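Local atomic coordinates of Lpg2148(MvcA) (Legionella pneumophila subsp. pneumophila str. Philadelphia 1, PDB entry 6K11), a protein that probably regulates the ubiquitin-conjugating enzyme UBE2N as a Legionella effector, removing ubiquitin from it through a deamidase-type activity. Residues Ile276-Leu288 and Arg297-Gly309. Numbering follows the deposited sequence.
Sequences IGIDKYIEKLAVL and RSDIYAEFFSKRG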
loop_
_atom_site.group_PDB
_atom_site.type_symbol
_atom_site.label_atom_id
_atom_site.label_comp_id
_atom_site.label_asym_id
_atom_site.label_seq_id
_atom_site.Cartn_x
_atom_site.Cartn_y
_atom_site.Cartn_z
ATOM N N ILE A 276 9.741 14.796 -17.042
ATOM C CA ILE A 276 9.884 13.808 -18.109
ATOM C C ILE A 276 8.663 13.738 -19.011
ATOM O O ILE A 276 8.759 13.195 -20.122
ATOM C CB ILE A 276 10.226 12.411 -17.553
ATOM C CG1 ILE A 276 8.990 11.701 -16.994
ATOM C CG2 ILE A 276 11.355 12.506 -16.512
ATOM C CD1 ILE A 276 9.280 10.249 -16.631
ATOM N N GLY A 277 7.537 14.301 -18.595
ATOM C CA GLY A 277 6.326 14.248 -19.405
ATOM C C GLY A 277 5.499 13.005 -19.131
ATOM O O GLY A 277 6.018 11.925 -18.876
ATOM N N ILE A 278 4.174 13.169 -19.223
ATOM C CA ILE A 278 3.241 12.110 -18.828
ATOM C C ILE A 278 3.369 10.889 -19.737
ATOM O O ILE A 278 3.224 9.745 -19.280
ATOM C CB ILE A 278 1.800 12.650 -18.804
ATOM C CG1 ILE A 278 0.821 11.567 -18.321
ATOM C CG2 ILE A 278 1.393 13.187 -20.185
ATOM C CD1 ILE A 278 1.173 10.978 -16.944
ATOM N N ASP A 279 3.638 11.106 -21.032
ATOM C CA ASP A 279 3.752 9.980 -21.958
ATOM C C ASP A 279 4.916 9.076 -21.571
ATOM O O ASP A 279 4.759 7.854 -21.474
ATOM C CB ASP A 279 3.919 10.479 -23.396
ATOM C CG ASP A 279 2.667 11.146 -23.942
ATOM O OD1 ASP A 279 1.545 10.717 -23.597
ATOM O OD2 ASP A 279 2.812 12.099 -24.737
ATOM N N LYS A 280 6.093 9.667 -21.334
ATOM C CA LYS A 280 7.252 8.887 -20.907
ATOM C C LYS A 280 7.019 8.211 -19.561
ATOM O O LYS A 280 7.427 7.060 -19.366
ATOM C CB LYS A 280 8.495 9.774 -20.834
ATOM C CG LYS A 280 9.804 8.982 -20.759
ATOM C CD LYS A 280 10.057 8.218 -22.059
ATOM C CE LYS A 280 10.083 9.165 -23.261
ATOM N NZ LYS A 280 9.257 8.690 -24.415
ATOM N N TYR A 281 6.394 8.920 -18.609
ATOM C CA TYR A 281 6.056 8.296 -17.327
ATOM C C TYR A 281 5.181 7.061 -17.535
ATOM O O TYR A 281 5.445 5.997 -16.965
ATOM C CB TYR A 281 5.361 9.304 -16.392
ATOM C CG TYR A 281 5.294 8.859 -14.922
ATOM C CD1 TYR A 281 4.239 8.076 -14.459
ATOM C CD2 TYR A 281 6.282 9.230 -14.004
ATOM C CE1 TYR A 281 4.161 7.659 -13.131
ATOM C CE2 TYR A 281 6.209 8.817 -12.656
ATOM C CZ TYR A 281 5.143 8.029 -12.235
ATOM O OH TYR A 281 5.056 7.598 -10.912
ATOM N N ILE A 282 4.139 7.176 -18.363
ATOM C CA ILE A 282 3.260 6.027 -18.587
ATOM C C ILE A 282 4.025 4.891 -19.260
ATOM O O ILE A 282 3.851 3.713 -18.918
ATOM C CB ILE A 282 2.022 6.440 -19.408
ATOM C CG1 ILE A 282 1.120 7.360 -18.592
ATOM C CG2 ILE A 282 1.239 5.210 -19.836
ATOM C CD1 ILE A 282 -0.045 7.915 -19.386
ATOM N N GLU A 283 4.885 5.225 -20.221
ATOM C CA GLU A 283 5.629 4.183 -20.917
ATOM C C GLU A 283 6.483 3.383 -19.949
ATOM O O GLU A 283 6.545 2.151 -20.038
ATOM C CB GLU A 283 6.490 4.804 -22.017
ATOM C CG GLU A 283 5.662 5.270 -23.212
ATOM C CD GLU A 283 6.448 6.178 -24.131
ATOM O OE1 GLU A 283 7.701 6.118 -24.091
ATOM O OE2 GLU A 283 5.810 6.949 -24.886
ATOM N N LYS A 284 7.123 4.063 -18.994
ATOM C CA LYS A 284 7.949 3.358 -18.021
ATOM C C LYS A 284 7.105 2.519 -17.069
ATOM O O LYS A 284 7.544 1.446 -16.634
ATOM C CB LYS A 284 8.810 4.358 -17.251
ATOM C CG LYS A 284 10.068 4.791 -18.003
ATOM C CD LYS A 284 11.160 5.225 -17.018
ATOM C CE LYS A 284 12.536 5.264 -17.666
ATOM N NZ LYS A 284 13.526 5.992 -16.811
ATOM N N LEU A 285 5.899 2.987 -16.731
ATOM C CA LEU A 285 4.977 2.171 -15.942
ATOM C C LEU A 285 4.624 0.889 -16.680
ATOM O O LEU A 285 4.584 -0.194 -16.087
ATOM C CB LEU A 285 3.699 2.949 -15.624
ATOM C CG LEU A 285 3.747 4.005 -14.525
ATOM C CD1 LEU A 285 2.335 4.583 -14.283
ATOM C CD2 LEU A 285 4.329 3.439 -13.252
ATOM N N ALA A 286 4.348 0.995 -17.981
ATOM C CA ALA A 286 4.063 -0.206 -18.764
ATOM C C ALA A 286 5.241 -1.180 -18.744
ATOM O O ALA A 286 5.043 -2.396 -18.639
ATOM C CB ALA A 286 3.691 0.178 -20.198
ATOM N N VAL A 287 6.471 -0.669 -18.827
ATOM C CA VAL A 287 7.638 -1.544 -18.718
ATOM C C VAL A 287 7.685 -2.186 -17.340
ATOM O O VAL A 287 7.999 -3.378 -17.202
ATOM C CB VAL A 287 8.937 -0.772 -19.007
ATOM C CG1 VAL A 287 10.136 -1.674 -18.760
ATOM C CG2 VAL A 287 8.955 -0.235 -20.448
ATOM N N LEU A 288 7.384 -1.401 -16.298
ATOM C CA LEU A 288 7.376 -1.932 -14.937
ATOM C C LEU A 288 6.444 -3.130 -14.818
ATOM O O LEU A 288 6.738 -4.086 -14.091
ATOM C CB LEU A 288 6.967 -0.835 -13.951
ATOM C CG LEU A 288 7.096 -1.161 -12.463
ATOM C CD1 LEU A 288 8.557 -1.311 -12.066
ATOM C CD2 LEU A 288 6.411 -0.065 -11.643
ATOM N N ARG A 297 13.221 -3.898 -13.566
ATOM C CA ARG A 297 12.080 -3.650 -12.687
ATOM C C ARG A 297 12.496 -2.833 -11.468
ATOM O O ARG A 297 11.841 -1.845 -11.110
ATOM C CB ARG A 297 11.481 -4.987 -12.258
ATOM C CG ARG A 297 10.131 -4.904 -11.605
ATOM C CD ARG A 297 9.715 -6.275 -11.048
ATOM N NE ARG A 297 9.379 -7.231 -12.103
ATOM C CZ ARG A 297 9.964 -8.419 -12.273
ATOM N NH1 ARG A 297 10.930 -8.830 -11.452
ATOM N NH2 ARG A 297 9.570 -9.206 -13.270
ATOM N N SER A 298 13.595 -3.241 -10.822
ATOM C CA SER A 298 14.088 -2.551 -9.634
ATOM C C SER A 298 14.451 -1.101 -9.939
ATOM O O SER A 298 14.116 -0.195 -9.164
ATOM C CB SER A 298 15.297 -3.307 -9.074
ATOM O OG SER A 298 14.928 -4.627 -8.686
ATOM N N ASP A 299 15.139 -0.872 -11.066
ATOM C CA ASP A 299 15.583 0.466 -11.448
ATOM C C ASP A 299 14.408 1.416 -11.660
ATOM O O ASP A 299 14.466 2.584 -11.250
ATOM C CB ASP A 299 16.418 0.396 -12.729
ATOM C CG ASP A 299 17.851 -0.085 -12.488
ATOM O OD1 ASP A 299 18.278 -0.222 -11.312
ATOM O OD2 ASP A 299 18.544 -0.328 -13.500
ATOM N N ILE A 300 13.346 0.951 -12.332
ATOM C CA ILE A 300 12.207 1.826 -12.598
ATOM C C ILE A 300 11.433 2.098 -11.314
ATOM O O ILE A 300 11.007 3.239 -11.049
ATOM C CB ILE A 300 11.295 1.209 -13.669
ATOM C CG1 ILE A 300 12.046 1.072 -14.996
ATOM C CG2 ILE A 300 10.029 2.073 -13.849
ATOM C CD1 ILE A 300 11.148 0.580 -16.111
ATOM N N TYR A 301 11.206 1.048 -10.524
ATOM C CA TYR A 301 10.541 1.181 -9.233
ATOM C C TYR A 301 11.266 2.191 -8.343
ATOM O O TYR A 301 10.645 3.098 -7.780
ATOM C CB TYR A 301 10.472 -0.191 -8.570
ATOM C CG TYR A 301 9.443 -0.326 -7.452
ATOM C CD1 TYR A 301 9.734 0.094 -6.158
ATOM C CD2 TYR A 301 8.196 -0.914 -7.689
ATOM C CE1 TYR A 301 8.795 -0.042 -5.128
ATOM C CE2 TYR A 301 7.262 -1.060 -6.663
ATOM C CZ TYR A 301 7.573 -0.628 -5.389
ATOM O OH TYR A 301 6.646 -0.767 -4.377
ATOM N N ALA A 302 12.591 2.075 -8.247
ATOM C CA ALA A 302 13.368 3.002 -7.429
ATOM C C ALA A 302 13.331 4.417 -8.005
ATOM O O ALA A 302 13.154 5.394 -7.264
ATOM C CB ALA A 302 14.808 2.501 -7.300
ATOM N N GLU A 303 13.499 4.549 -9.328
ATOM C CA GLU A 303 13.458 5.871 -9.957
ATOM C C GLU A 303 12.149 6.595 -9.654
ATOM O O GLU A 303 12.148 7.793 -9.333
ATOM C CB GLU A 303 13.653 5.750 -11.472
ATOM C CG GLU A 303 13.617 7.092 -12.240
ATOM C CD GLU A 303 13.722 6.927 -13.774
ATOM O OE1 GLU A 303 13.738 5.772 -14.272
ATOM O OE2 GLU A 303 13.793 7.953 -14.483
ATOM N N PHE A 304 11.019 5.892 -9.758
ATOM C CA PHE A 304 9.743 6.579 -9.598
ATOM C C PHE A 304 9.321 6.726 -8.136
ATOM O O PHE A 304 8.665 7.714 -7.795
ATOM C CB PHE A 304 8.646 5.848 -10.380
ATOM C CG PHE A 304 8.662 6.136 -11.870
ATOM C CD1 PHE A 304 9.670 6.911 -12.431
ATOM C CD2 PHE A 304 7.681 5.601 -12.704
ATOM C CE1 PHE A 304 9.687 7.188 -13.814
ATOM C CE2 PHE A 304 7.682 5.867 -14.078
ATOM C CZ PHE A 304 8.681 6.665 -14.633
ATOM N N PHE A 305 9.659 5.770 -7.263
ATOM C CA PHE A 305 8.994 5.676 -5.963
ATOM C C PHE A 305 9.924 5.792 -4.753
ATOM O O PHE A 305 9.431 5.788 -3.617
ATOM C CB PHE A 305 8.209 4.348 -5.857
ATOM C CG PHE A 305 7.303 4.060 -7.044
ATOM C CD1 PHE A 305 6.495 5.053 -7.584
ATOM C CD2 PHE A 305 7.263 2.790 -7.609
ATOM C CE1 PHE A 305 5.683 4.803 -8.687
ATOM C CE2 PHE A 305 6.423 2.520 -8.698
ATOM C CZ PHE A 305 5.634 3.535 -9.232
ATOM N N SER A 306 11.236 5.895 -4.938
ATOM C CA SER A 306 12.097 6.036 -3.769
ATOM C C SER A 306 11.971 7.440 -3.181
ATOM O O SER A 306 11.552 8.383 -3.844
ATOM C CB SER A 306 13.575 5.778 -4.129
ATOM O OG SER A 306 14.136 6.935 -4.729
ATOM N N LYS A 307 12.361 7.569 -1.923
ATOM C CA LYS A 307 12.679 8.887 -1.386
ATOM C C LYS A 307 13.748 9.557 -2.257
ATOM O O LYS A 307 14.696 8.904 -2.708
ATOM C CB LYS A 307 13.189 8.735 0.052
ATOM C CG LYS A 307 13.462 10.052 0.774
ATOM C CD LYS A 307 14.012 9.775 2.166
ATOM C CE LYS A 307 14.151 11.062 3.002
ATOM N NZ LYS A 307 14.946 10.784 4.246
ATOM N N ARG A 308 13.605 10.862 -2.495
ATOM C CA ARG A 308 14.558 11.537 -3.374
ATOM C C ARG A 308 15.968 11.433 -2.809
ATOM O O ARG A 308 16.195 11.645 -1.614
ATOM C CB ARG A 308 14.173 13.006 -3.590
ATOM C CG ARG A 308 14.885 13.595 -4.804
ATOM C CD ARG A 308 14.423 14.987 -5.200
ATOM N NE ARG A 308 15.097 15.356 -6.448
ATOM C CZ ARG A 308 15.107 16.567 -6.997
ATOM N NH1 ARG A 308 14.459 17.572 -6.420
ATOM N NH2 ARG A 308 15.784 16.758 -8.137
ATOM N N GLY A 309 16.917 11.073 -3.671
ATOM C CA GLY A 309 18.284 10.827 -3.249
ATOM C C GLY A 309 18.603 9.387 -2.873
ATOM O O GLY A 309 19.785 9.065 -2.681
HETATM O O HOH W 1 6.390 8.726 -9.112
#
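Y281 and F304 lie on two helical segments, 278-288 and 297-305, whose axes approach to 9.7 Å with N-to-C directions 139° apart, a splayed antiparallel pair closest in backbone where L288 meets R297. Between Y281 and F304 the rings form an offset stack: planes only 5° apart, centroids separated by 4.0 Å, CE2 of each ring lying over the other's face. Y281 has CG anti to its backbone N (chi1 -165°), which swings the ring from the flank of its helix into the interface. A water in the plane of the Y281 ring, at its edge, joins the helices: it is hydrogen-bonded to Y281 OH and donates to F304 O at 2.8 Å. Only eight residues lie between the segments, three of them already helical, so the two helices form a helical hairpin; its inner side packs on the antiparallel sheet, Y281 against F234 and I236 of strand 228-238 and Y301 against H232. Near the hairpin turn, L288 is a knob in the hole formed by R297, I300, Y301 and F305. Its CD1 contacts R297 O at 3.5 Å, while CD2 reaches the edge of the F305 ring at CE2, 3.9 Å away. V287 CG1 meets I300 CD1 at 3.6 Å. Toward the partly exposed side, the extended K284 chain runs past F304, CB lying 3.5 Å from CZ, and NZ bonds the syn lone pair of E303 OE1 at 2.6 Å in a salt bridge.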